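Benzoylformate decarboxylase (Mycobacterium smegmatis, PDB 4Q9D) belongs to the thiamine pyrophosphate-dependent enzymes, a family built from three alpha/beta domains, and carries a magnesium ion in its C-terminal one. Local coordinates at residues B[58-61]-B[62-66]; B[315-318]-B[319-322]. All coordinates share one frame; numbering follows the deposited sequence.

Contact 1. Residues B[58-61]-B[62-66]; sequences DGFA and QATGK
Asp58 and Gln62, one helical turn apart, run side by side in the same direction and join at their ends, where Gln62 NE2 donates to Asp58 OD1 at 3.0 Å. The donor comes from above the carboxylate, 48° out of its plane, while the oxygen lies close to the amide plane of Gln62. Asp58 OD1 also bonds Thr93 and OD2 bonds Trp407; Gln62 OE1 takes Arg213 and Arg239, so both planar groups are held at each end. On another side of the helix, Thr64 sets its methyl CG2 over the centre of the Phe60 ring, a CH-pi contact of 4.1 Å to the centroid. Thr64 OG1 sits between its backbone N and carbonyl carbon (chi1 56°), turned back onto Phe60 O, 2.8 Å away; that carbonyl also accepts from Thr64 N. Gly65, with positive phi, is first to leave the helix after Thr64, and Lys66 N reaches back to Ala61 O at 3.3 Å. The segments form the last turns of helix 50-64, before strand 68-72 in the parallel sheet of the N-terminal domain. Phe60 meets Phe24 of strand 22-25, while helix 408-421 packs on Phe60 through Leu417 and Ala421 and on Ala63 through Ile415.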
loop_
_atom_site.group_PDB
_atom_site.type_symbol
_atom_site.label_atom_id
_atom_site.label_comp_id
_atom_site.label_asym_id
_atom_site.label_seq_id
_atom_site.Cartn_x
_atom_site.Cartn_y
_atom_site.Cartn_z
ATOM N N ASP B 58 18.472 -9.644 14.465
ATOM C CA ASP B 58 17.799 -10.909 14.137
ATOM C C ASP B 58 18.553 -12.061 14.837
ATOM O O ASP B 58 17.968 -12.847 15.588
ATOM C CB ASP B 58 17.807 -11.087 12.607
ATOM C CG ASP B 58 16.976 -12.262 12.118
ATOM O OD1 ASP B 58 16.375 -13.016 12.929
ATOM O OD2 ASP B 58 16.892 -12.415 10.865
ATOM N N GLY B 59 19.863 -12.137 14.634
ATOM C CA GLY B 59 20.649 -13.183 15.286
ATOM C C GLY B 59 20.594 -13.119 16.812
ATOM O O GLY B 59 20.493 -14.150 17.483
ATOM N N PHE B 60 20.631 -11.900 17.355
ATOM C CA PHE B 60 20.519 -11.682 18.792
ATOM C C PHE B 60 19.212 -12.213 19.332
ATOM O O PHE B 60 19.191 -12.969 20.328
ATOM C CB PHE B 60 20.648 -10.175 19.117
ATOM C CG PHE B 60 20.720 -9.851 20.622
ATOM C CD1 PHE B 60 21.933 -9.930 21.314
ATOM C CD2 PHE B 60 19.586 -9.423 21.324
ATOM C CE1 PHE B 60 22.012 -9.596 22.679
ATOM C CE2 PHE B 60 19.653 -9.072 22.693
ATOM C CZ PHE B 60 20.862 -9.164 23.365
ATOM N N ALA B 61 18.114 -11.813 18.693
ATOM C CA ALA B 61 16.784 -12.262 19.094
ATOM C C ALA B 61 16.634 -13.784 18.990
ATOM O O ALA B 61 16.007 -14.445 19.838
ATOM C CB ALA B 61 15.712 -11.555 18.226
ATOM N N GLN B 62 17.193 -14.365 17.934
ATOM C CA GLN B 62 17.045 -15.807 17.778
ATOM C C GLN B 62 17.824 -16.573 18.848
ATOM O O GLN B 62 17.335 -17.553 19.367
ATOM C CB GLN B 62 17.482 -16.248 16.402
ATOM C CG GLN B 62 16.483 -15.869 15.318
ATOM C CD GLN B 62 16.683 -16.652 14.053
ATOM O OE1 GLN B 62 16.609 -17.895 14.056
ATOM N NE2 GLN B 62 16.910 -15.937 12.937
ATOM N N ALA B 63 19.030 -16.099 19.167
ATOM C CA ALA B 63 19.888 -16.745 20.168
ATOM C C ALA B 63 19.348 -16.566 21.589
ATOM O O ALA B 63 19.420 -17.479 22.397
ATOM C CB ALA B 63 21.290 -16.197 20.083
ATOM N N THR B 64 18.799 -15.391 21.890
ATOM C CA THR B 64 18.256 -15.140 23.222
ATOM C C THR B 64 16.827 -15.678 23.377
ATOM O O THR B 64 16.363 -15.856 24.490
ATOM C CB THR B 64 18.258 -13.624 23.603
ATOM O OG1 THR B 64 17.535 -12.882 22.616
ATOM C CG2 THR B 64 19.672 -13.070 23.677
ATOM N N GLY B 65 16.132 -15.950 22.273
ATOM C CA GLY B 65 14.725 -16.327 22.363
ATOM C C GLY B 65 13.869 -15.176 22.882
ATOM O O GLY B 65 12.841 -15.386 23.520
ATOM N N LYS B 66 14.301 -13.948 22.609
ATOM C CA LYS B 66 13.603 -12.759 23.095
ATOM C C LYS B 66 13.598 -11.707 22.008
ATOM O O LYS B 66 14.489 -11.708 21.154
ATOM C CB LYS B 66 14.352 -12.199 24.320
ATOM C CG LYS B 66 14.257 -13.115 25.521
ATOM C CD LYS B 66 15.027 -12.581 26.718
ATOM C CE LYS B 66 14.723 -13.461 27.966
ATOM N NZ LYS B 66 15.420 -12.969 29.188
#

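Contact 2. Residues B[315-318]-B[319-322]; sequences VGDV and GIAL
Asp317, the N-cap residue of helix 318-328, brings its carboxylate to the backbone N of Ile320. Its side chain begins against a hydrocarbon: CB lies 4.0 Å from Ile320 CD1, with CG1 of the same isoleucine scarcely farther off. From CB the chain swings to place CG opposite the backbone N (chi1 -178°), which carries the carboxylate forward to the start of the helix. CG comes within 3.8 Å of Gly319 N, but the closest approaches are made by OD2. This oxygen accepts from Ile320 N at 3.0 Å through its anti lone pair, the one turned away from OD1, in a fairly straight bond with an N-H...O angle of 157°. Gly319 N is also close to OD2, at 2.9 Å. Ile320 CG1 lies 3.7 Å from OD2, giving the cap an aliphatic side.

The main chain of Asp317 takes part as well, since its carbonyl O receives Ala321 N at 3.0 Å and begins the regular helical pattern. One residue on, Val318 O accepts from Leu322 N, and the Leu322 side chain packs against this oxygen through CB, CG and CD1, with CG 3.3 Å from Val318 O. Around the turn, Ile320 and Ala321 rest on strand 183-185, while Val318 and Leu322 face Val211 of helix 209-213 and Val273 of strand 269-273.

Chemically, one aspartate serves two successive amides of the first turn, its carboxylate as a cap for Ile320 N and its carbonyl in the first i to i+4 bond, to Ala321 N. A negative carboxylate at this end would probably also interact favourably with the positive end of the helix dipole, which in turn would be expected to favour its ionised form.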
loop_
_atom_site.group_PDB
_atom_site.type_symbol
_atom_site.label_atom_id
_atom_site.label_comp_id
_atom_site.label_asym_id
_atom_site.label_seq_id
_atom_site.Cartn_x
_atom_site.Cartn_y
_atom_site.Cartn_z
ATOM N N VAL B 315 -3.274 -25.197 12.817
ATOM C CA VAL B 315 -2.426 -24.123 13.334
ATOM C C VAL B 315 -2.267 -24.344 14.812
ATOM O O VAL B 315 -3.249 -24.645 15.509
ATOM C CB VAL B 315 -3.072 -22.728 13.122
ATOM C CG1 VAL B 315 -2.238 -21.670 13.783
ATOM C CG2 VAL B 315 -3.274 -22.440 11.610
ATOM N N GLY B 316 -1.032 -24.228 15.284
ATOM C CA GLY B 316 -0.758 -24.327 16.703
ATOM C C GLY B 316 0.730 -24.334 16.917
ATOM O O GLY B 316 1.491 -24.634 15.986
ATOM N N ASP B 317 1.151 -24.007 18.131
ATOM C CA ASP B 317 2.556 -24.082 18.502
ATOM C C ASP B 317 3.094 -25.495 18.275
ATOM O O ASP B 317 2.457 -26.466 18.670
ATOM C CB ASP B 317 2.708 -23.705 19.973
ATOM C CG ASP B 317 4.153 -23.718 20.436
ATOM O OD1 ASP B 317 4.825 -22.649 20.338
ATOM O OD2 ASP B 317 4.617 -24.794 20.909
ATOM N N VAL B 318 4.265 -25.628 17.654
ATOM C CA VAL B 318 4.693 -26.967 17.228
ATOM C C VAL B 318 5.175 -27.773 18.426
ATOM O O VAL B 318 5.085 -28.995 18.445
ATOM C CB VAL B 318 5.754 -26.916 16.099
ATOM C CG1 VAL B 318 5.133 -26.310 14.862
ATOM C CG2 VAL B 318 6.988 -26.109 16.541
ATOM N N GLY B 319 5.669 -27.069 19.436
ATOM C CA GLY B 319 6.086 -27.697 20.679
ATOM C C GLY B 319 4.916 -28.323 21.417
ATOM O O GLY B 319 4.979 -29.480 21.843
ATOM N N ILE B 320 3.833 -27.568 21.573
ATOM C CA ILE B 320 2.630 -28.113 22.188
ATOM C C ILE B 320 2.088 -29.269 21.351
ATOM O O ILE B 320 1.676 -30.294 21.876
ATOM C CB ILE B 320 1.540 -27.024 22.329
ATOM C CG1 ILE B 320 2.024 -25.942 23.288
ATOM C CG2 ILE B 320 0.232 -27.627 22.833
ATOM C CD1 ILE B 320 1.043 -24.790 23.437
ATOM N N ALA B 321 2.053 -29.091 20.035
ATOM C CA ALA B 321 1.523 -30.128 19.168
ATOM C C ALA B 321 2.286 -31.438 19.325
ATOM O O ALA B 321 1.664 -32.483 19.401
ATOM C CB ALA B 321 1.506 -29.681 17.679
ATOM N N LEU B 322 3.622 -31.368 19.367
ATOM C CA LEU B 322 4.468 -32.571 19.407
ATOM C C LEU B 322 4.312 -33.350 20.722
ATOM O O LEU B 322 4.107 -34.553 20.694
ATOM C CB LEU B 322 5.950 -32.243 19.154
ATOM C CG LEU B 322 6.361 -31.937 17.701
ATOM C CD1 LEU B 322 7.675 -31.124 17.683
ATOM C CD2 LEU B 322 6.476 -33.228 16.869
#

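Overall arrangement
The two contacts lie in series along the chain and in different domains: contact 1 in the N-terminal thiamine pyrophosphate-binding domain, contact 2 in the Rossmann-like central domain. Their centres are about 20 Å apart and their nearest atoms about 11 Å. They mark opposite helix boundaries, the C-terminal end of helix 50-64 in contact 1 and the N-terminal end of helix 318-328 in contact 2. In the first the chain goes on to strand 68-72, inside one parallel sheet; in the second it has just left strand 312-315, at the border of another. Contact 1 thus lies where helix passes into strand and contact 2 where strand passes into helix, the two junctions of alternating alpha/beta domains.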